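Local coordinates for natterin-like protein (Lethenteron camtschaticum, PDB 6IUL) that probably kills target cells by forming membrane pores, as a lamprey immune cytotoxin that joins a jacalin-like lectin domain to an aerolysin-type pore-forming region, at residues S148-D153 and S211-A216; P157-I162 and F230-E235; E173-N178 and T261-A266; K192-K197 and K246-T251; A266-A271 and T305-V310. All blocks are in the same frame, centred on the assembly; numbering follows the deposited sequence.

Contact 1: S148-D153 and S211-A216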
# COMPACT_ATOMS: atom_id res chain seq x y z
N SER A 148 -19.72 -6.92 -4.00
CA SER A 148 -18.80 -6.28 -3.02
C SER A 148 -18.66 -7.06 -1.73
O SER A 148 -19.52 -7.84 -1.36
CB SER A 148 -19.28 -4.86 -2.68
OG SER A 148 -20.57 -4.87 -2.02
N SER A 149 -17.58 -6.78 -1.03
CA SER A 149 -17.27 -7.41 0.25
C SER A 149 -16.73 -6.33 1.16
O SER A 149 -15.62 -5.84 0.96
CB SER A 149 -16.20 -8.48 0.08
OG SER A 149 -16.71 -9.53 -0.70
N VAL A 150 -17.53 -5.96 2.14
CA VAL A 150 -17.28 -4.73 2.89
C VAL A 150 -17.41 -4.98 4.37
O VAL A 150 -18.41 -5.50 4.85
CB VAL A 150 -18.25 -3.60 2.50
CG1 VAL A 150 -17.81 -2.32 3.19
CG2 VAL A 150 -18.24 -3.33 1.01
N ILE A 151 -16.37 -4.59 5.09
CA ILE A 151 -16.36 -4.69 6.53
C ILE A 151 -16.91 -3.35 7.06
O ILE A 151 -16.45 -2.29 6.67
CB ILE A 151 -14.96 -4.92 7.05
CG1 ILE A 151 -14.48 -6.30 6.64
CG2 ILE A 151 -14.94 -4.77 8.56
CD1 ILE A 151 -13.02 -6.56 6.92
N GLN A 152 -17.90 -3.42 7.92
CA GLN A 152 -18.62 -2.24 8.39
C GLN A 152 -19.03 -2.42 9.85
O GLN A 152 -18.64 -3.40 10.48
CB GLN A 152 -19.82 -1.96 7.49
CG GLN A 152 -20.93 -2.97 7.50
CD GLN A 152 -21.73 -2.94 6.18
OE1 GLN A 152 -21.19 -3.20 5.08
NE2 GLN A 152 -23.00 -2.63 6.29
N ASP A 153 -19.81 -1.47 10.36
CA ASP A 153 -20.18 -1.40 11.79
C ASP A 153 -18.97 -1.65 12.70
O ASP A 153 -19.00 -2.51 13.59
CB ASP A 153 -21.29 -2.41 12.15
CG ASP A 153 -22.55 -2.23 11.30
OD1 ASP A 153 -22.87 -1.09 10.86
OD2 ASP A 153 -23.25 -3.23 11.09
N SER A 211 -12.19 -9.35 -2.19
CA SER A 211 -11.55 -8.03 -2.20
C SER A 211 -12.22 -7.17 -1.13
O SER A 211 -13.32 -6.64 -1.29
CB SER A 211 -11.56 -7.37 -3.59
OG SER A 211 -12.80 -6.85 -3.87
N LEU A 212 -11.56 -7.08 0.01
CA LEU A 212 -12.14 -6.42 1.20
C LEU A 212 -11.92 -4.91 1.17
O LEU A 212 -10.85 -4.45 0.77
CB LEU A 212 -11.47 -6.96 2.47
CG LEU A 212 -11.64 -8.44 2.74
CD1 LEU A 212 -10.86 -8.84 3.94
CD2 LEU A 212 -13.10 -8.82 2.92
N SER A 213 -12.94 -4.15 1.54
CA SER A 213 -12.76 -2.78 1.97
C SER A 213 -13.41 -2.62 3.34
O SER A 213 -14.28 -3.41 3.74
CB SER A 213 -13.30 -1.74 0.97
OG SER A 213 -14.64 -1.99 0.72
N VAL A 214 -12.96 -1.60 4.07
CA VAL A 214 -13.47 -1.28 5.39
C VAL A 214 -14.13 0.08 5.37
O VAL A 214 -13.50 1.08 5.03
CB VAL A 214 -12.33 -1.24 6.40
CG1 VAL A 214 -12.89 -1.01 7.79
CG2 VAL A 214 -11.54 -2.54 6.37
N LYS A 215 -15.41 0.12 5.68
CA LYS A 215 -16.13 1.38 5.75
C LYS A 215 -16.18 1.76 7.23
O LYS A 215 -16.97 1.22 8.00
CB LYS A 215 -17.51 1.29 5.10
CG LYS A 215 -18.23 2.63 5.05
CD LYS A 215 -19.60 2.49 4.37
CE LYS A 215 -20.72 2.28 5.39
NZ LYS A 215 -21.96 1.69 4.83
N ALA A 216 -15.25 2.63 7.62
CA ALA A 216 -15.00 2.97 9.03
C ALA A 216 -14.19 4.23 9.16
O ALA A 216 -13.59 4.70 8.19
CB ALA A 216 -14.25 1.84 9.70
O HOH W 1 -15.07 -9.75 -2.98
O HOH W 2 -15.35 -4.29 -1.25
O HOH W 3 -15.29 -6.72 -3.33
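Ile151 and Val214 sit side by side on neighbouring parallel strands, 148-152 and 212-216, in the aerolysin-type part of the chain. Both side chains leave the same face of the sheet: Ile151 CB meets Val214 CG2 at 4.2 Å. Ile151 has CG1 anti to its carbonyl carbon (chi1 -68°), and this carries its CD1 along the strand to Leu212 CD1, 4.3 Å away. Val240 also packs on Leu212 and Val214. On the other face Val150 and Ser213 form a pair. Val150 straddles the serine with its two methyl groups, CG2 lying 3.9 Å from Ser213 OG, while CG1 also reaches on to Lys215 CB. The backbones are stitched by three bonds, in which Ser149 O receives Ser213 N, Ser213 O receives Ile151 N, and Ile151 O receives Lys215 N, the last at 2.8 Å. At the Ser149 end the side chains diverge, and waters bridge the strands. One water joins Ser149 OG to Ser211 N; a second lies between Ser211 OG and, weakly, Ser149 N. Ser211 OG is also hydrogen-bonded to Thr247 of the second subunit. A third water gives Ser149 O its second donor, 2.7 Å from that oxygen, and holds Ser213 OG at 3.1 Å.

Contact 2: P157-I162 and F230-E235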
# COMPACT_ATOMS: atom_id res chain seq x y z
N PRO A 157 -14.44 -1.84 21.33
CA PRO A 157 -15.20 -1.89 22.59
C PRO A 157 -14.39 -1.57 23.87
O PRO A 157 -14.96 -1.28 24.89
CB PRO A 157 -15.76 -3.33 22.61
CG PRO A 157 -14.89 -4.10 21.69
CD PRO A 157 -14.36 -3.15 20.66
N THR A 158 -13.07 -1.64 23.82
CA THR A 158 -12.25 -1.31 24.99
C THR A 158 -11.59 0.08 24.88
O THR A 158 -10.78 0.44 25.73
CB THR A 158 -11.14 -2.32 25.22
OG1 THR A 158 -10.17 -2.23 24.18
CG2 THR A 158 -11.71 -3.77 25.33
N MET A 159 -11.97 0.85 23.86
CA MET A 159 -11.28 2.08 23.53
C MET A 159 -11.31 3.14 24.66
O MET A 159 -10.27 3.70 25.01
CB MET A 159 -11.86 2.69 22.26
CG MET A 159 -11.09 3.96 21.85
SD MET A 159 -11.36 4.45 20.14
CE MET A 159 -12.68 5.65 20.30
N HIS A 160 -12.50 3.39 25.17
CA HIS A 160 -12.75 4.26 26.31
C HIS A 160 -12.02 3.90 27.63
O HIS A 160 -12.07 4.68 28.55
CB HIS A 160 -14.27 4.25 26.58
CG HIS A 160 -14.79 2.92 27.04
ND1 HIS A 160 -14.90 1.83 26.20
CD2 HIS A 160 -15.16 2.48 28.27
CE1 HIS A 160 -15.35 0.79 26.88
NE2 HIS A 160 -15.52 1.16 28.14
N GLN A 161 -11.39 2.74 27.73
CA GLN A 161 -10.77 2.31 28.98
C GLN A 161 -9.26 2.33 28.92
O GLN A 161 -8.62 2.11 29.95
CB GLN A 161 -11.17 0.86 29.35
CG GLN A 161 -12.66 0.63 29.54
CD GLN A 161 -13.02 -0.86 29.65
OE1 GLN A 161 -12.26 -1.75 29.21
NE2 GLN A 161 -14.19 -1.14 30.22
N ILE A 162 -8.66 2.54 27.75
CA ILE A 162 -7.22 2.58 27.71
C ILE A 162 -6.72 3.95 27.26
O ILE A 162 -7.31 4.61 26.38
CB ILE A 162 -6.63 1.40 26.95
CG1 ILE A 162 -6.40 1.74 25.51
CG2 ILE A 162 -7.50 0.15 27.03
CD1 ILE A 162 -5.24 0.93 24.95
N PHE A 230 -8.41 8.48 23.18
CA PHE A 230 -8.76 7.97 21.85
C PHE A 230 -10.13 8.47 21.35
O PHE A 230 -11.06 8.64 22.14
CB PHE A 230 -8.73 6.44 21.86
CG PHE A 230 -7.35 5.85 21.93
CD1 PHE A 230 -6.40 6.18 21.00
CD2 PHE A 230 -7.03 4.90 22.89
CE1 PHE A 230 -5.15 5.61 21.03
CE2 PHE A 230 -5.76 4.35 22.94
CZ PHE A 230 -4.82 4.69 22.00
N THR A 231 -10.24 8.75 20.05
CA THR A 231 -11.54 8.87 19.36
C THR A 231 -11.43 8.22 17.98
O THR A 231 -10.34 7.78 17.59
CB THR A 231 -11.99 10.30 19.13
OG1 THR A 231 -10.83 11.10 18.83
CG2 THR A 231 -12.72 10.82 20.35
N VAL A 232 -12.54 8.15 17.24
CA VAL A 232 -12.50 7.65 15.88
C VAL A 232 -12.79 8.79 14.94
O VAL A 232 -13.83 9.44 15.04
CB VAL A 232 -13.46 6.44 15.58
CG1 VAL A 232 -13.12 5.25 16.46
CG2 VAL A 232 -14.93 6.84 15.72
N GLY A 233 -11.89 8.98 13.98
CA GLY A 233 -12.06 10.02 12.98
C GLY A 233 -13.27 9.83 12.09
O GLY A 233 -14.04 8.87 12.21
N SER A 234 -13.41 10.79 11.19
CA SER A 234 -14.44 10.79 10.17
C SER A 234 -14.37 9.47 9.34
O SER A 234 -13.30 8.98 9.01
CB SER A 234 -14.20 12.01 9.27
OG SER A 234 -15.24 12.17 8.34
N GLU A 235 -15.52 8.94 9.01
CA GLU A 235 -15.62 7.68 8.30
C GLU A 235 -15.26 7.79 6.82
O GLU A 235 -15.63 8.75 6.15
CB GLU A 235 -17.04 7.15 8.43
CG GLU A 235 -17.32 5.90 7.62
CD GLU A 235 -18.70 5.30 7.92
OE1 GLU A 235 -18.98 4.99 9.11
OE2 GLU A 235 -19.51 5.15 6.97
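Met159 and Ile162, at the start and just past the end of a short 3-10 turn, pack on Phe230 of strand 228-238. That strand pairs with 212-223 in a beta hairpin which, from its place in the chain, probably corresponds to the membrane-inserting hairpin of aerolysin-type relatives. The aliphatic contacts are led by Met159. Its CG, anti to the backbone N (chi1 -177°), is pressed to 3.4 Å from Phe230 CB; SD follows past the same carbon, and the bend at chi3 (95°) sets CE over the strand backbone, 3.5 Å from Thr231 CA. The methyl also touches Val232 CG1 at 3.9 Å. Contacts with the aromatic ring come second. Ile162 CG1 lies in the ring plane at its edge, 3.7 Å from Phe230 CE2, and Met159 O is near the plane at the same edge. Val221, Ile273 and Pro164 also touch Phe230, which is buried among them. The contact itself is mainly apolar; on the 157-162 side Gln161 N binds Thr158 O, and Ile162 N binds Met159 O only weakly. Just past the turn a second carbonyl approaches the ring, Ile162 O lying 3.5 Å from Phe230 CD2.

Contact 3: E173-N178 and T261-A266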
# COMPACT_ATOMS: atom_id res chain seq x y z
N GLU A 173 15.18 22.86 16.39
CA GLU A 173 15.51 23.87 17.43
C GLU A 173 16.18 25.05 16.80
O GLU A 173 17.16 24.90 16.03
CB GLU A 173 16.42 23.29 18.52
CG GLU A 173 16.80 24.28 19.61
CD GLU A 173 17.49 23.62 20.83
OE1 GLU A 173 17.37 22.39 21.03
OE2 GLU A 173 18.16 24.31 21.63
N MET A 174 15.70 26.22 17.17
CA MET A 174 16.27 27.45 16.66
C MET A 174 16.35 28.47 17.80
O MET A 174 15.51 28.50 18.71
CB MET A 174 15.40 27.94 15.48
CG MET A 174 15.89 29.15 14.73
SD MET A 174 17.67 29.15 14.43
CE MET A 174 17.87 30.85 13.87
N GLU A 175 17.32 29.35 17.72
CA GLU A 175 17.49 30.35 18.79
C GLU A 175 17.46 31.77 18.19
O GLU A 175 18.02 32.03 17.11
CB GLU A 175 18.81 30.10 19.51
CG GLU A 175 19.11 31.05 20.66
CD GLU A 175 20.51 30.80 21.26
OE1 GLU A 175 20.62 29.89 22.11
OE2 GLU A 175 21.47 31.46 20.85
N TYR A 176 16.79 32.66 18.89
CA TYR A 176 16.64 34.05 18.47
C TYR A 176 17.20 34.92 19.57
O TYR A 176 16.71 34.87 20.71
CB TYR A 176 15.15 34.38 18.24
CG TYR A 176 14.52 33.51 17.19
CD1 TYR A 176 14.68 33.80 15.84
CD2 TYR A 176 13.81 32.38 17.54
CE1 TYR A 176 14.11 33.00 14.85
CE2 TYR A 176 13.28 31.55 16.56
CZ TYR A 176 13.43 31.85 15.23
OH TYR A 176 12.91 30.99 14.29
N LYS A 177 18.24 35.67 19.27
CA LYS A 177 18.87 36.51 20.26
C LYS A 177 18.74 37.99 19.87
O LYS A 177 19.13 38.39 18.78
CB LYS A 177 20.33 36.12 20.45
CG LYS A 177 20.87 36.73 21.75
CD LYS A 177 22.37 36.54 21.99
CE LYS A 177 22.68 36.84 23.47
NZ LYS A 177 24.12 37.10 23.76
N ASN A 178 18.17 38.78 20.77
CA ASN A 178 17.89 40.21 20.52
C ASN A 178 18.85 41.04 21.35
O ASN A 178 18.69 41.22 22.57
CB ASN A 178 16.44 40.58 20.89
CG ASN A 178 16.09 42.03 20.54
OD1 ASN A 178 16.94 42.76 20.04
ND2 ASN A 178 14.83 42.43 20.76
N THR A 261 17.01 36.26 24.93
CA THR A 261 17.10 35.15 24.03
C THR A 261 15.80 34.33 24.11
O THR A 261 15.28 34.09 25.19
CB THR A 261 18.30 34.28 24.42
OG1 THR A 261 19.51 35.04 24.30
CG2 THR A 261 18.41 33.00 23.53
N VAL A 262 15.30 33.91 22.95
CA VAL A 262 14.14 33.00 22.91
C VAL A 262 14.59 31.76 22.14
O VAL A 262 15.11 31.86 21.01
CB VAL A 262 12.91 33.62 22.26
CG1 VAL A 262 11.79 32.59 22.16
CG2 VAL A 262 12.43 34.80 23.05
N THR A 263 14.41 30.60 22.74
CA THR A 263 14.82 29.35 22.11
C THR A 263 13.52 28.62 21.80
O THR A 263 12.64 28.47 22.66
CB THR A 263 15.75 28.51 23.03
OG1 THR A 263 16.91 29.28 23.43
CG2 THR A 263 16.28 27.32 22.29
N VAL A 264 13.37 28.20 20.56
CA VAL A 264 12.12 27.55 20.11
C VAL A 264 12.40 26.13 19.72
O VAL A 264 13.32 25.84 18.91
CB VAL A 264 11.54 28.27 18.91
CG1 VAL A 264 10.28 27.59 18.42
CG2 VAL A 264 11.28 29.73 19.25
N VAL A 265 11.64 25.23 20.31
CA VAL A 265 11.75 23.80 19.96
C VAL A 265 10.41 23.32 19.43
O VAL A 265 9.38 23.47 20.07
CB VAL A 265 12.13 22.95 21.16
CG1 VAL A 265 12.22 21.50 20.77
CG2 VAL A 265 13.47 23.43 21.74
N ALA A 266 10.45 22.76 18.22
CA ALA A 266 9.28 22.13 17.62
C ALA A 266 9.26 20.63 17.88
O ALA A 266 10.28 19.94 17.68
CB ALA A 266 9.21 22.41 16.11
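The Tyr176 ring turns an edge to strand 261-266: Val264 CG2 lies near the ring plane, 3.8 Å from CE2, and Val262 O is at the same edge, 3.7 Å from CD2. CG anti to the carbonyl carbon (chi1 -59°) lays the ring along the sheet toward Val264. Another ring, that of Tyr186, meets it with planes about 35° apart, and Phe188, Val254 and Val256 also pack on Tyr176, on the buried sheet face. The opposite face of the sheet, with Glu173, Glu175, Lys177, Thr261, Thr263 and Val265, is mainly polar. The carboxylate of Glu173 reaches out on an extended chain until OE2 is 3.6 Å from Thr263 CG2, its CG having passed Val265 CG2. Glu175 rests CG on Thr261 CG2 at 3.5 Å, and Lys177 passes Thr261 OG1 with its CG at 3.3 Å. Both threonines hold CG2 anti to the backbone N, which points their methyls at the glutamates. Beneath the side chains, the two strands pair in regular antiparallel fashion, with Met174-Val264 and Tyr176-Val262 as hydrogen-bonded pairs. The bond from Val264 N to Met174 O is 2.8 Å long. The chemistry is thus two-sided: aromatic and branched apolar groups are buried on the Tyr176 face, mostly charges and hydroxyls line the Glu175 face, as suits a strand pair with one side turned to the interior of an aerolysin-type beta structure.

Contact 4: K192-K197 and K246-T251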
# COMPACT_ATOMS: atom_id res chain seq x y z
N LYS A 192 7.89 18.20 8.99
CA LYS A 192 8.29 16.79 9.19
C LYS A 192 7.41 15.81 8.43
O LYS A 192 6.16 15.82 8.53
CB LYS A 192 8.17 16.41 10.67
CG LYS A 192 8.69 15.00 10.93
CD LYS A 192 8.62 14.59 12.36
CE LYS A 192 8.94 13.12 12.57
NZ LYS A 192 10.26 12.73 12.07
N LYS A 193 8.07 14.98 7.67
CA LYS A 193 7.44 13.83 7.03
C LYS A 193 6.97 12.83 8.08
O LYS A 193 7.77 12.44 8.95
CB LYS A 193 8.44 13.13 6.11
CG LYS A 193 7.88 11.82 5.56
CD LYS A 193 8.87 11.09 4.69
CE LYS A 193 8.24 9.83 4.08
NZ LYS A 193 9.16 9.20 3.14
N ILE A 194 5.70 12.42 8.00
CA ILE A 194 5.18 11.35 8.85
C ILE A 194 4.49 10.30 8.00
O ILE A 194 3.98 10.59 6.91
CB ILE A 194 4.19 11.84 9.93
CG1 ILE A 194 2.98 12.49 9.31
CG2 ILE A 194 4.87 12.81 10.89
CD1 ILE A 194 1.85 12.81 10.27
N ILE A 195 4.45 9.08 8.51
CA ILE A 195 3.72 7.97 7.86
C ILE A 195 2.70 7.38 8.86
O ILE A 195 3.08 6.64 9.77
CB ILE A 195 4.69 6.87 7.41
CG1 ILE A 195 5.82 7.50 6.58
CG2 ILE A 195 3.96 5.76 6.64
CD1 ILE A 195 6.77 6.54 5.90
N LYS A 196 1.42 7.71 8.69
CA LYS A 196 0.34 7.10 9.49
C LYS A 196 0.04 5.69 8.98
O LYS A 196 0.17 5.42 7.79
CB LYS A 196 -0.92 7.95 9.42
CG LYS A 196 -0.84 9.29 10.14
CD LYS A 196 -2.13 10.11 9.92
CE LYS A 196 -2.35 11.12 11.02
NZ LYS A 196 -3.41 12.14 10.76
N LYS A 197 -0.33 4.77 9.87
CA LYS A 197 -0.62 3.39 9.49
C LYS A 197 -1.89 2.88 10.12
O LYS A 197 -2.19 3.21 11.27
CB LYS A 197 0.55 2.48 9.84
CG LYS A 197 1.79 2.72 9.01
CD LYS A 197 2.82 1.60 9.09
CE LYS A 197 3.69 1.66 7.83
NZ LYS A 197 4.79 0.67 7.77
N LYS A 246 2.45 11.93 4.77
CA LYS A 246 2.02 13.30 4.95
C LYS A 246 3.22 14.16 5.39
O LYS A 246 4.19 13.65 5.92
CB LYS A 246 0.92 13.23 6.01
CG LYS A 246 0.19 14.49 6.45
CD LYS A 246 -1.28 14.16 6.83
CE LYS A 246 -1.86 14.87 8.06
NZ LYS A 246 -1.81 16.35 8.01
N THR A 247 3.17 15.44 5.12
CA THR A 247 4.12 16.37 5.70
C THR A 247 3.36 17.31 6.65
O THR A 247 2.54 18.13 6.23
CB THR A 247 4.86 17.19 4.63
OG1 THR A 247 5.57 16.29 3.75
CG2 THR A 247 5.85 18.11 5.26
N GLU A 248 3.67 17.19 7.94
CA GLU A 248 3.13 18.09 8.97
C GLU A 248 3.97 19.40 9.00
O GLU A 248 5.19 19.37 8.77
CB GLU A 248 3.13 17.38 10.32
CG GLU A 248 1.91 17.69 11.17
CD GLU A 248 0.58 17.22 10.59
OE1 GLU A 248 -0.40 17.96 10.73
OE2 GLU A 248 0.51 16.12 10.02
N THR A 249 3.31 20.53 9.22
CA THR A 249 3.98 21.82 9.23
C THR A 249 3.56 22.66 10.43
O THR A 249 2.50 22.44 11.01
CB THR A 249 3.75 22.66 7.96
OG1 THR A 249 2.38 23.05 7.87
CG2 THR A 249 4.13 21.86 6.73
N LEU A 250 4.39 23.66 10.74
CA LEU A 250 4.09 24.61 11.78
C LEU A 250 4.79 25.91 11.49
O LEU A 250 5.98 25.91 11.16
CB LEU A 250 4.56 24.04 13.13
CG LEU A 250 4.31 24.90 14.37
CD1 LEU A 250 2.84 25.18 14.62
CD2 LEU A 250 4.93 24.21 15.57
N THR A 251 4.07 27.03 11.60
CA THR A 251 4.67 28.35 11.46
C THR A 251 3.99 29.35 12.41
O THR A 251 2.79 29.30 12.61
CB THR A 251 4.62 28.85 10.02
OG1 THR A 251 5.33 30.08 9.93
CG2 THR A 251 3.19 29.10 9.54
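Lys246 lies beside Ile194 across an antiparallel pair of strands, 192-197 and 246-251, in the elongated beta sheet of the aerolysin-type (ETX/MTX2) region, and its chain can be followed outward. CB packs on Ile194 CG1 at 4.0 Å, the two side chains pointing the same way. CG stands anti to the backbone N, and the chain then bends at each of the next torsions, through CD to CE, which comes within 4.1 Å of Lys196 NZ. The last bend (chi4 57°) turns NZ forward along its own strand to the carboxylate of Glu248, two residues on. There it forms a salt bridge, 3.1 Å to OE2, met on the syn side but 27° out of the carboxylate plane; the bond to OE1 is weak. From the opposite strand Ile194 CD1 touches Glu248 OE2 at 3.6 Å. CG1 of this isoleucine takes the crowded position between backbone N and carbonyl carbon, which aims CD1 at the acid. Tyr304 and Met307 pack against this face. Backbone bonds join Lys192 with Glu248 and Ile194 with Lys246 in both directions; that from Ile194 N to Lys246 O is 2.8 Å. On the other face Lys193 NZ bonds to Phe210 O of the second subunit. Glu248 therefore sits in a basic neighbourhood: Lys196 NZ is 5.6 Å from its OE2, and Lys306 makes a long, weak ion pair with OE1. The positive charges would be expected to favour its ionised form, and its negative charge probably offsets the nearness of Lys196 and Lys246.

Contact 5: A266-A271 and T305-V310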
# COMPACT_ATOMS: atom_id res chain seq x y z
N ALA A 266 10.45 22.76 18.22
CA ALA A 266 9.28 22.13 17.62
C ALA A 266 9.26 20.63 17.88
O ALA A 266 10.28 19.94 17.68
CB ALA A 266 9.21 22.41 16.11
N ASN A 267 8.08 20.17 18.28
CA ASN A 267 7.81 18.78 18.67
C ASN A 267 6.57 18.20 17.95
O ASN A 267 5.73 18.92 17.40
CB ASN A 267 7.55 18.67 20.18
CG ASN A 267 8.71 19.16 21.00
OD1 ASN A 267 9.82 18.60 20.94
ND2 ASN A 267 8.48 20.25 21.77
N ILE A 268 6.48 16.87 17.98
CA ILE A 268 5.28 16.15 17.54
C ILE A 268 5.08 14.91 18.36
O ILE A 268 6.04 14.31 18.86
CB ILE A 268 5.33 15.81 16.05
CG1 ILE A 268 3.92 15.56 15.52
CG2 ILE A 268 6.28 14.66 15.84
CD1 ILE A 268 3.82 15.31 14.03
N GLY A 269 3.83 14.56 18.58
CA GLY A 269 3.54 13.34 19.37
C GLY A 269 3.22 12.13 18.48
O GLY A 269 2.51 12.26 17.49
N ARG A 270 3.73 10.98 18.86
CA ARG A 270 3.55 9.73 18.13
C ARG A 270 2.90 8.69 19.04
O ARG A 270 3.35 8.47 20.16
CB ARG A 270 4.93 9.22 17.72
CG ARG A 270 4.97 7.91 16.99
CD ARG A 270 6.41 7.49 16.80
NE ARG A 270 6.53 6.35 15.87
CZ ARG A 270 6.39 5.06 16.20
NH1 ARG A 270 6.10 4.71 17.46
NH2 ARG A 270 6.56 4.12 15.27
N ALA A 271 1.87 8.03 18.54
CA ALA A 271 1.19 7.01 19.32
C ALA A 271 0.95 5.74 18.54
O ALA A 271 0.37 5.79 17.45
CB ALA A 271 -0.13 7.55 19.86
N THR A 305 0.04 13.41 16.48
CA THR A 305 -0.67 14.65 16.79
C THR A 305 -0.23 15.74 15.81
O THR A 305 0.63 15.54 14.96
CB THR A 305 -0.34 15.14 18.22
OG1 THR A 305 1.05 15.45 18.30
CG2 THR A 305 -0.61 14.06 19.22
N LYS A 306 -0.79 16.91 15.98
CA LYS A 306 -0.30 18.13 15.29
C LYS A 306 1.05 18.54 15.87
O LYS A 306 1.34 18.24 17.03
CB LYS A 306 -1.31 19.30 15.41
CG LYS A 306 -2.54 19.23 14.47
CD LYS A 306 -2.19 18.42 13.22
CE LYS A 306 -3.26 18.31 12.14
NZ LYS A 306 -3.36 19.55 11.33
N MET A 307 1.89 19.16 15.05
CA MET A 307 3.11 19.76 15.51
C MET A 307 2.81 20.89 16.49
O MET A 307 1.95 21.68 16.24
CB MET A 307 3.92 20.35 14.36
CG MET A 307 4.63 19.31 13.55
SD MET A 307 5.70 20.06 12.34
CE MET A 307 6.18 18.57 11.58
N THR A 308 3.60 20.96 17.55
CA THR A 308 3.53 22.08 18.51
C THR A 308 4.94 22.62 18.76
O THR A 308 5.93 22.09 18.26
CB THR A 308 2.93 21.59 19.84
OG1 THR A 308 3.77 20.52 20.35
CG2 THR A 308 1.46 21.07 19.62
N ALA A 309 5.03 23.69 19.55
CA ALA A 309 6.33 24.25 19.86
C ALA A 309 6.38 24.84 21.27
O ALA A 309 5.38 25.28 21.82
CB ALA A 309 6.68 25.30 18.83
N VAL A 310 7.56 24.77 21.87
CA VAL A 310 7.83 25.43 23.14
C VAL A 310 8.85 26.58 22.90
O VAL A 310 9.94 26.35 22.33
CB VAL A 310 8.39 24.44 24.16
CG1 VAL A 310 8.73 25.17 25.45
CG2 VAL A 310 7.38 23.32 24.44
O HOH W 4 5.77 21.16 22.09
O HOH W 5 3.10 18.04 19.28
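In the long beta hairpin formed by strands 260-285 and 290-313, Asn267 and Thr308 are a hydrogen-bonded antiparallel pair. Asn267 N gives to Thr308 O at 2.9 Å in a nearly straight bond (176°), and Thr308 N returns one to Asn267 O. Ala266 faces Ala309 as the neighbouring non-hydrogen-bonded pair. Further along, Gly269 bonds to Thr305, so that three steps on one strand match two on the other: the regular pairing is broken by a bulge-like irregularity. This hairpin belongs to the elongated, aerolysin-type beta structure, where Ile268 also touches Ile171 and Ile194 of adjoining strands. At the break Thr305 takes over with its side chain. OG1, held between the backbone N and the carbonyl carbon (chi1 63°), accepts Gly269 N at 2.9 Å and donates to Lys306 O from above its carbonyl plane, while Thr305 N bonds to Gly269 O. A glycine here suits the closeness of that hydroxyl. The Ile268 and Thr305 side chains run antiparallel alongside each other, with Ile268 CD1 3.3 Å from Thr305 O, and the same methyl packs on Met307 CG at 4.1 Å. Two waters bridge Asn267 and Thr308. One molecule donates to Lys306 O at 2.9 Å, weakly to Asn267 O, and also bonds to Thr308 OG1; another accepts from Asn267 ND2 and holds Thr308 OG1 at 2.7 Å.

Overall arrangement
Following the chain from the N terminus, contacts 1, 2, 3 and 4 open in turn at 148-153, 157-162, 173-178 and 192-197. Contact 1 closes first, at 211-216, then contact 2 at 230-235, so these two cross each other and both cross contacts 3 and 4. Contact 4 closes at 246-251, before contact 3 does at 261-266, and thus lies wholly within its span. Contact 5 starts at Ala266, shared with contact 3, and closes the final hairpin at 305-310. Contacts 1 and 2 meet through Lys215 and Glu235 on the 212-238 hairpin; contact 3 ties strand 166-178 to 260-285, contact 4 ties 184-200 to 241-256, and contact 5, which touches both, ties 260-285 to 290-313.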